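Local coordinates for protein KLLA0F20702p (Kluyveromyces lactis, PDB 5Y5A) that is a yeast Est1 protein, a telomerase subunit that binds the telomere protein Cdc13 and so probably recruits telomerase to chromosome ends, at residues E314-P319 / S336-H341; A270-F275 / Q376-V381; I308-M313 / I358-Q363. One frame throughout, in Å; residues are numbered along the deposited sequence.

Contact 1 (E314-P319 / S336-H341)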
# COMPACT_ATOMS: atom_id res chain seq x y z
N GLU A 314 8.24 13.74 -0.02
CA GLU A 314 7.06 13.10 -0.58
C GLU A 314 6.94 13.37 -2.09
O GLU A 314 6.53 12.50 -2.85
CB GLU A 314 5.78 13.58 0.12
CG GLU A 314 4.55 12.88 -0.40
CD GLU A 314 3.26 13.52 0.07
OE1 GLU A 314 3.30 14.30 1.03
OE2 GLU A 314 2.20 13.22 -0.52
N PHE A 315 7.30 14.57 -2.53
CA PHE A 315 7.04 14.96 -3.90
C PHE A 315 8.20 14.81 -4.88
O PHE A 315 7.97 14.47 -6.03
CB PHE A 315 6.56 16.41 -3.93
CG PHE A 315 5.12 16.57 -3.57
CD1 PHE A 315 4.72 16.59 -2.24
CD2 PHE A 315 4.16 16.68 -4.55
CE1 PHE A 315 3.39 16.73 -1.91
CE2 PHE A 315 2.83 16.83 -4.23
CZ PHE A 315 2.44 16.85 -2.90
N TYR A 316 9.42 15.09 -4.44
CA TYR A 316 10.50 15.24 -5.40
C TYR A 316 10.98 13.91 -5.96
O TYR A 316 11.73 13.88 -6.92
CB TYR A 316 11.68 16.01 -4.80
CG TYR A 316 11.47 17.52 -4.84
CD1 TYR A 316 10.19 18.04 -4.94
CD2 TYR A 316 12.54 18.41 -4.80
CE1 TYR A 316 9.97 19.39 -4.98
CE2 TYR A 316 12.32 19.79 -4.84
CZ TYR A 316 11.03 20.27 -4.93
OH TYR A 316 10.76 21.63 -4.97
N ILE A 317 10.53 12.80 -5.37
CA ILE A 317 10.87 11.51 -5.94
C ILE A 317 9.94 11.21 -7.12
O ILE A 317 10.24 10.37 -7.96
CB ILE A 317 10.78 10.37 -4.89
CG1 ILE A 317 11.54 9.13 -5.38
CG2 ILE A 317 9.33 10.05 -4.54
CD1 ILE A 317 11.44 7.92 -4.45
N LEU A 318 8.81 11.88 -7.17
CA LEU A 318 7.83 11.64 -8.20
C LEU A 318 8.30 11.93 -9.60
O LEU A 318 8.16 11.10 -10.44
CB LEU A 318 6.53 12.32 -7.87
CG LEU A 318 5.90 11.84 -6.58
CD1 LEU A 318 4.64 12.58 -6.27
CD2 LEU A 318 5.62 10.37 -6.62
N PRO A 319 8.86 13.09 -9.86
CA PRO A 319 9.36 13.32 -11.22
C PRO A 319 10.49 12.39 -11.64
O PRO A 319 10.69 12.19 -12.84
CB PRO A 319 9.86 14.77 -11.17
CG PRO A 319 9.06 15.40 -10.10
CD PRO A 319 8.92 14.32 -9.06
N SER A 336 10.42 20.01 -16.69
CA SER A 336 11.27 19.02 -17.35
C SER A 336 12.75 19.32 -17.18
O SER A 336 13.54 18.41 -16.96
CB SER A 336 10.94 18.93 -18.84
OG SER A 336 9.63 18.43 -19.04
N ASP A 337 13.13 20.59 -17.25
CA ASP A 337 14.55 20.93 -17.12
C ASP A 337 15.01 21.00 -15.66
O ASP A 337 16.14 21.39 -15.38
CB ASP A 337 14.84 22.27 -17.82
CG ASP A 337 14.00 23.41 -17.28
OD1 ASP A 337 12.85 23.15 -16.84
OD2 ASP A 337 14.48 24.56 -17.29
N ARG A 338 14.15 20.61 -14.72
CA ARG A 338 14.52 20.64 -13.31
C ARG A 338 14.74 19.25 -12.73
O ARG A 338 14.78 19.09 -11.51
CB ARG A 338 13.44 21.38 -12.50
CG ARG A 338 13.28 22.86 -12.83
CD ARG A 338 12.17 23.52 -11.99
NE ARG A 338 12.52 23.60 -10.57
CZ ARG A 338 11.71 23.25 -9.58
NH1 ARG A 338 10.49 22.79 -9.83
NH2 ARG A 338 12.12 23.36 -8.32
N LEU A 339 14.89 18.24 -13.59
CA LEU A 339 15.00 16.85 -13.13
C LEU A 339 16.23 16.61 -12.24
O LEU A 339 16.12 15.96 -11.20
CB LEU A 339 15.03 15.88 -14.31
CG LEU A 339 13.66 15.70 -15.00
CD1 LEU A 339 13.73 14.57 -16.02
CD2 LEU A 339 12.55 15.43 -13.99
N LYS A 340 17.38 17.13 -12.64
CA LYS A 340 18.59 16.99 -11.83
C LYS A 340 18.41 17.71 -10.49
O LYS A 340 18.89 17.22 -9.47
CB LYS A 340 19.81 17.54 -12.58
CG LYS A 340 21.14 17.30 -11.85
CD LYS A 340 22.29 18.06 -12.50
CE LYS A 340 23.53 18.07 -11.61
NZ LYS A 340 24.59 18.98 -12.14
N HIS A 341 17.72 18.84 -10.50
CA HIS A 341 17.42 19.58 -9.27
C HIS A 341 16.57 18.78 -8.29
O HIS A 341 16.85 18.76 -7.09
CB HIS A 341 16.72 20.89 -9.60
CG HIS A 341 16.25 21.65 -8.40
ND1 HIS A 341 17.12 22.32 -7.56
CD2 HIS A 341 15.01 21.85 -7.90
CE1 HIS A 341 16.43 22.90 -6.59
NE2 HIS A 341 15.15 22.63 -6.78
O HOH W 1 9.21 22.17 -7.29
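Tyr-316 and Arg-338 meet through a water rather than directly. The phenol ring and the guanidinium plane stand almost perpendicular, 86° apart, and Tyr-316 OH lies at the guanidinium edge, 4.0 Å from Arg-338 NH2. A water links the hydroxyl to the other terminal nitrogen: it donates to Tyr-316 OH at 2.8 Å and accepts from Arg-338 NH1 at 2.9 Å, lying in the guanidinium plane. A bend at chi3 (68°) interrupts the otherwise extended start of the chain, and the guanidinium comes to the hydroxyl end of the tyrosine. The His-341 imidazole comes obliquely to the phenol ring, its NE2 4.5 Å from Tyr-316 CE2. Glu-301 ties the three together: its OE2 hydrogen-bonds both Tyr-316 OH and His-341 NE2 and forms a salt bridge with Arg-338 NH2, while Arg-338 NH1 also bonds His-335. The shared carboxylate would be expected to offset the arginine's charge. Leu-339 CD2 lies 4.0 Å from Pro-319 CB and marginally closer, 3.9 Å, to Pro-319 O. Phe-315 to Leu-318 form a type I turn, closed by Leu-318 N to Phe-315 O, where the chain passes from one helix to the next; Arg-338 is the N-cap residue of helix 339-379. The arrangement is two successive helices joined by a tight turn, packed on the start of a long helix, in the all-helical Est1 DNA/RNA binding domain of the TPR clan.

Contact 2 (A270-F275 / Q376-V381)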
# COMPACT_ATOMS: atom_id res chain seq x y z
N ALA A 270 -7.92 -0.58 -11.66
CA ALA A 270 -7.79 0.87 -11.77
C ALA A 270 -6.43 1.35 -11.25
O ALA A 270 -6.12 2.54 -11.33
CB ALA A 270 -8.93 1.57 -11.01
N GLY A 271 -5.62 0.42 -10.75
CA GLY A 271 -4.33 0.77 -10.15
C GLY A 271 -3.39 1.49 -11.10
O GLY A 271 -2.94 2.61 -10.84
N ILE A 272 -3.10 0.86 -12.22
CA ILE A 272 -2.24 1.46 -13.23
C ILE A 272 -2.87 2.68 -13.94
O ILE A 272 -2.16 3.66 -14.19
CB ILE A 272 -1.80 0.39 -14.26
CG1 ILE A 272 -0.78 -0.56 -13.63
CG2 ILE A 272 -1.21 1.02 -15.52
CD1 ILE A 272 -0.53 -1.79 -14.47
N PRO A 273 -4.18 2.64 -14.27
CA PRO A 273 -4.77 3.87 -14.83
C PRO A 273 -4.60 5.10 -13.93
O PRO A 273 -4.26 6.17 -14.44
CB PRO A 273 -6.25 3.51 -14.97
CG PRO A 273 -6.25 2.03 -15.22
CD PRO A 273 -5.08 1.48 -14.43
N ASN A 274 -4.80 4.95 -12.63
CA ASN A 274 -4.63 6.09 -11.72
C ASN A 274 -3.17 6.53 -11.57
O ASN A 274 -2.88 7.74 -11.61
CB ASN A 274 -5.22 5.76 -10.35
CG ASN A 274 -6.71 6.02 -10.30
OD1 ASN A 274 -7.15 7.14 -10.07
ND2 ASN A 274 -7.50 4.97 -10.54
N PHE A 275 -2.27 5.57 -11.39
CA PHE A 275 -0.83 5.83 -11.43
C PHE A 275 -0.44 6.63 -12.68
O PHE A 275 0.32 7.60 -12.61
CB PHE A 275 -0.08 4.50 -11.40
CG PHE A 275 1.42 4.64 -11.32
CD1 PHE A 275 2.04 4.86 -10.09
CD2 PHE A 275 2.21 4.50 -12.45
CE1 PHE A 275 3.43 4.95 -10.00
CE2 PHE A 275 3.60 4.59 -12.37
CZ PHE A 275 4.21 4.81 -11.14
N GLN A 376 7.79 -2.28 -15.57
CA GLN A 376 7.76 -3.48 -16.41
C GLN A 376 6.36 -3.77 -16.91
O GLN A 376 6.19 -4.23 -18.03
CB GLN A 376 8.32 -4.69 -15.66
CG GLN A 376 9.78 -4.53 -15.23
CD GLN A 376 10.37 -5.82 -14.71
OE1 GLN A 376 11.43 -6.25 -15.15
NE2 GLN A 376 9.67 -6.44 -13.76
N MET A 377 5.35 -3.50 -16.09
CA MET A 377 3.98 -3.71 -16.54
C MET A 377 3.57 -2.66 -17.57
O MET A 377 2.86 -2.97 -18.51
CB MET A 377 3.00 -3.70 -15.37
CG MET A 377 3.14 -4.88 -14.44
SD MET A 377 2.01 -4.69 -13.05
CE MET A 377 0.47 -5.16 -13.81
N ILE A 378 4.05 -1.44 -17.39
CA ILE A 378 3.62 -0.34 -18.25
C ILE A 378 4.37 -0.34 -19.58
O ILE A 378 3.77 -0.13 -20.64
CB ILE A 378 3.80 1.03 -17.52
CG1 ILE A 378 2.73 1.18 -16.43
CG2 ILE A 378 3.73 2.18 -18.51
CD1 ILE A 378 2.98 2.32 -15.45
N ASN A 379 5.67 -0.60 -19.54
CA ASN A 379 6.49 -0.58 -20.75
C ASN A 379 6.75 -1.95 -21.39
O ASN A 379 7.31 -2.03 -22.49
CB ASN A 379 7.81 0.12 -20.45
CG ASN A 379 7.61 1.61 -20.15
OD1 ASN A 379 6.82 2.28 -20.82
ND2 ASN A 379 8.30 2.11 -19.15
N GLY A 380 6.32 -3.02 -20.72
CA GLY A 380 6.40 -4.36 -21.27
C GLY A 380 7.74 -5.05 -21.05
O GLY A 380 8.65 -4.49 -20.45
N VAL A 381 7.84 -6.28 -21.55
CA VAL A 381 9.07 -7.06 -21.52
C VAL A 381 10.13 -6.43 -22.43
O VAL A 381 9.88 -6.20 -23.61
CB VAL A 381 8.79 -8.51 -21.97
CG1 VAL A 381 10.09 -9.28 -22.18
CG2 VAL A 381 7.89 -9.20 -20.95
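Ile-272 faces both Met-377 and Ile-378, and everything that passes between 270-275 and 376-381 is apolar. The delta methyl of the isoleucine does the work toward the methionine: Ile-272 CD1 lies 3.6 Å from Met-377 CE, with the sulfur only slightly farther away. Met-377 is bent at its last torsion (chi3 78°), which folds the terminal methyl back, and its CB also lies close to the same isoleucine methyl. The two isoleucines slide past each other in opposite directions, the branch methyl CG2 of Ile-272 meeting CG1 of Ile-378 at 4.0 Å. In Ile-272 CG1 stands anti to the carbonyl carbon (chi1 -73°), which puts CG2 anti to the backbone N. One isoleucine therefore serves two partners with two different branches. The third apolar touch involves an aromatic ring: Ile-378 CD1 approaches the Phe-275 ring obliquely, 3.8 Å from Phe-275 CD2 and nearly as close to CE2.

The two segments share no hydrogen bond; polar groups are bonded within their own segment or to other parts of the chain, as Asn-379 ND2 is to Ile-325 O. Ala-270 O accepts both Asn-274 N at 3.0 Å and, nearly straight (169°), Asn-274 ND2 at 2.9 Å, from opposite faces of its carbonyl plane, so the side-chain amide adds a second bond to the same carbonyl. Helix 339-379 ends at Asn-379, and Gly-380, with positive phi, is the first residue to leave helical geometry.

In the fold, the start of helix 271-279 thus rests against the last turn of helix 339-379. Met-374, one turn earlier in the long helix, touches Ile-272 and Phe-275; helix 251-263 flanks the pair through Val-259, Ser-262 and Leu-263; and Phe-326 packs on both Phe-275 and Ile-378.

Contact 3 (I308-M313 / I358-Q363)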
# COMPACT_ATOMS: atom_id res chain seq x y z
N ILE A 308 8.09 21.42 5.27
CA ILE A 308 8.60 21.61 3.92
C ILE A 308 9.57 20.50 3.54
O ILE A 308 9.53 19.99 2.42
CB ILE A 308 9.30 22.97 3.78
CG1 ILE A 308 8.36 24.10 4.23
CG2 ILE A 308 9.76 23.19 2.35
CD1 ILE A 308 7.04 24.12 3.49
N ASN A 309 10.45 20.12 4.47
CA ASN A 309 11.39 19.03 4.23
C ASN A 309 10.61 17.76 3.92
O ASN A 309 10.92 17.04 2.97
CB ASN A 309 12.32 18.79 5.43
CG ASN A 309 13.09 20.04 5.85
OD1 ASN A 309 13.53 20.82 5.01
ND2 ASN A 309 13.25 20.22 7.15
N MET A 310 9.59 17.51 4.72
CA MET A 310 8.72 16.35 4.51
C MET A 310 8.04 16.38 3.14
O MET A 310 8.00 15.37 2.45
CB MET A 310 7.66 16.25 5.61
CG MET A 310 6.75 15.03 5.46
SD MET A 310 5.95 14.54 7.00
CE MET A 310 5.23 16.10 7.51
N GLU A 311 7.50 17.53 2.74
CA GLU A 311 6.79 17.58 1.47
C GLU A 311 7.74 17.40 0.28
O GLU A 311 7.39 16.77 -0.71
CB GLU A 311 6.00 18.88 1.36
CG GLU A 311 4.76 18.86 2.25
CD GLU A 311 3.97 20.16 2.21
OE1 GLU A 311 4.46 21.14 1.62
OE2 GLU A 311 2.86 20.19 2.78
N ILE A 312 8.96 17.92 0.40
CA ILE A 312 9.98 17.69 -0.61
C ILE A 312 10.28 16.19 -0.77
O ILE A 312 10.43 15.69 -1.88
CB ILE A 312 11.27 18.45 -0.29
CG1 ILE A 312 11.03 19.95 -0.43
CG2 ILE A 312 12.41 18.00 -1.21
CD1 ILE A 312 12.24 20.79 -0.19
N MET A 313 10.35 15.47 0.34
CA MET A 313 10.64 14.04 0.27
C MET A 313 9.45 13.27 -0.29
O MET A 313 9.64 12.28 -0.97
CB MET A 313 11.05 13.50 1.63
CG MET A 313 12.32 14.16 2.16
SD MET A 313 12.90 13.41 3.67
CE MET A 313 13.56 14.84 4.51
N ILE A 358 11.84 10.15 8.69
CA ILE A 358 12.23 8.81 8.28
C ILE A 358 11.04 7.99 7.77
O ILE A 358 11.19 7.14 6.90
CB ILE A 358 12.94 8.05 9.43
CG1 ILE A 358 13.65 6.80 8.92
CG2 ILE A 358 11.96 7.69 10.54
CD1 ILE A 358 14.75 7.08 7.90
N SER A 359 9.85 8.27 8.29
CA SER A 359 8.67 7.52 7.90
C SER A 359 8.34 7.75 6.42
O SER A 359 7.90 6.84 5.73
CB SER A 359 7.49 7.89 8.78
OG SER A 359 6.29 7.34 8.26
N MET A 360 8.56 8.97 5.95
CA MET A 360 8.33 9.31 4.55
C MET A 360 9.45 8.72 3.67
O MET A 360 9.23 8.36 2.51
CB MET A 360 8.22 10.83 4.36
CG MET A 360 7.95 11.27 2.91
SD MET A 360 6.39 10.59 2.24
CE MET A 360 5.23 11.49 3.27
N ILE A 361 10.64 8.62 4.24
CA ILE A 361 11.76 8.06 3.48
C ILE A 361 11.52 6.57 3.27
O ILE A 361 11.80 6.02 2.20
CB ILE A 361 13.11 8.29 4.21
CG1 ILE A 361 13.47 9.78 4.13
CG2 ILE A 361 14.20 7.43 3.60
CD1 ILE A 361 14.59 10.21 5.06
N PHE A 362 10.97 5.95 4.30
CA PHE A 362 10.58 4.55 4.24
C PHE A 362 9.56 4.34 3.13
O PHE A 362 9.68 3.43 2.31
CB PHE A 362 10.03 4.15 5.61
CG PHE A 362 9.73 2.68 5.76
CD1 PHE A 362 10.72 1.80 6.15
CD2 PHE A 362 8.45 2.19 5.55
CE1 PHE A 362 10.45 0.44 6.30
CE2 PHE A 362 8.17 0.84 5.71
CZ PHE A 362 9.17 -0.03 6.08
N GLN A 363 8.54 5.20 3.10
CA GLN A 363 7.51 5.10 2.07
C GLN A 363 8.11 5.26 0.68
O GLN A 363 7.77 4.52 -0.24
CB GLN A 363 6.41 6.14 2.29
CG GLN A 363 5.20 5.91 1.38
CD GLN A 363 4.02 6.79 1.73
OE1 GLN A 363 3.17 6.41 2.54
NE2 GLN A 363 3.97 7.98 1.13
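Met-360 reaches across to both Met-310 and Met-313, and the shape of its chain decides what it touches. CB already points toward helix 306-315, and with CG anti to the backbone N (chi1 -179°) Met-360 CG lies 4.0 Å from Met-313 CB and 4.1 Å from Met-310 O. Bends at both chi2 and chi3 then curl the rest of the chain, turning the sulfur and methyl aside instead of letting them run straight on. The methyl ends beside Met-310, with Met-360 CE 4.4 Å from Met-310 CG, the loosest of the three apolar side-chain pairs. Met-310 lends this contact its CG and its backbone carbonyl rather than its sulfur.

Met-313 has a different shape. Its CG stands anti to the carbonyl carbon and its chain runs out extended as far as the sulfur, so that SD, not the methyl, makes the contact: Met-313 SD is 3.7 Å from Ile-361 CG1 and 3.9 Å from Ile-361 CD1. Its last torsion, -145°, falls away from the usual staggered values. The Ile-361 chain crosses that of Met-313 obliquely and offers the longer of its two branches. Across the contact, one sulfur, methylenes and a methyl of three methionines meet one another and the longer branch of Ile-361.

The two helical segments run almost exactly parallel, 4° apart, with axes 9.5 Å from each other at closest approach. Helix 339-379 is kinked here, the N atoms of Ser-359 and Met-360 lacking a bond to the turn before. Around the contact, Asn-309 is held by Lys-349 and Gln-363 by Asn-253, while helix 421-433 packs on the long helix through Ile-358 and Phe-362, sandwiching it between that helix and helix 306-315.

How the contacts relate
All three contacts lean on helix 339-379: contact 1 on its start, contact 3 on its middle and contact 2 on its last turn. Contacts 1 and 3 share helix 306-315 and touch, Glu-314 CB lying 3.7 Å from Met-360 SD, whereas contact 2 lies about 20 Å from contact 1 and 25 Å from contact 3, centre to centre. None is fully buried: contacts 1 and 3 each have two buried and no exposed touching residues, contact 2 one of each, the exposed one being Met-377. Chemistry varies with place: contact 1, farthest from the chain centre, adds a water bridge and a shared carboxylate; contacts 2 and 3 join by apolar side chains, isoleucine-led and methionine-rich respectively.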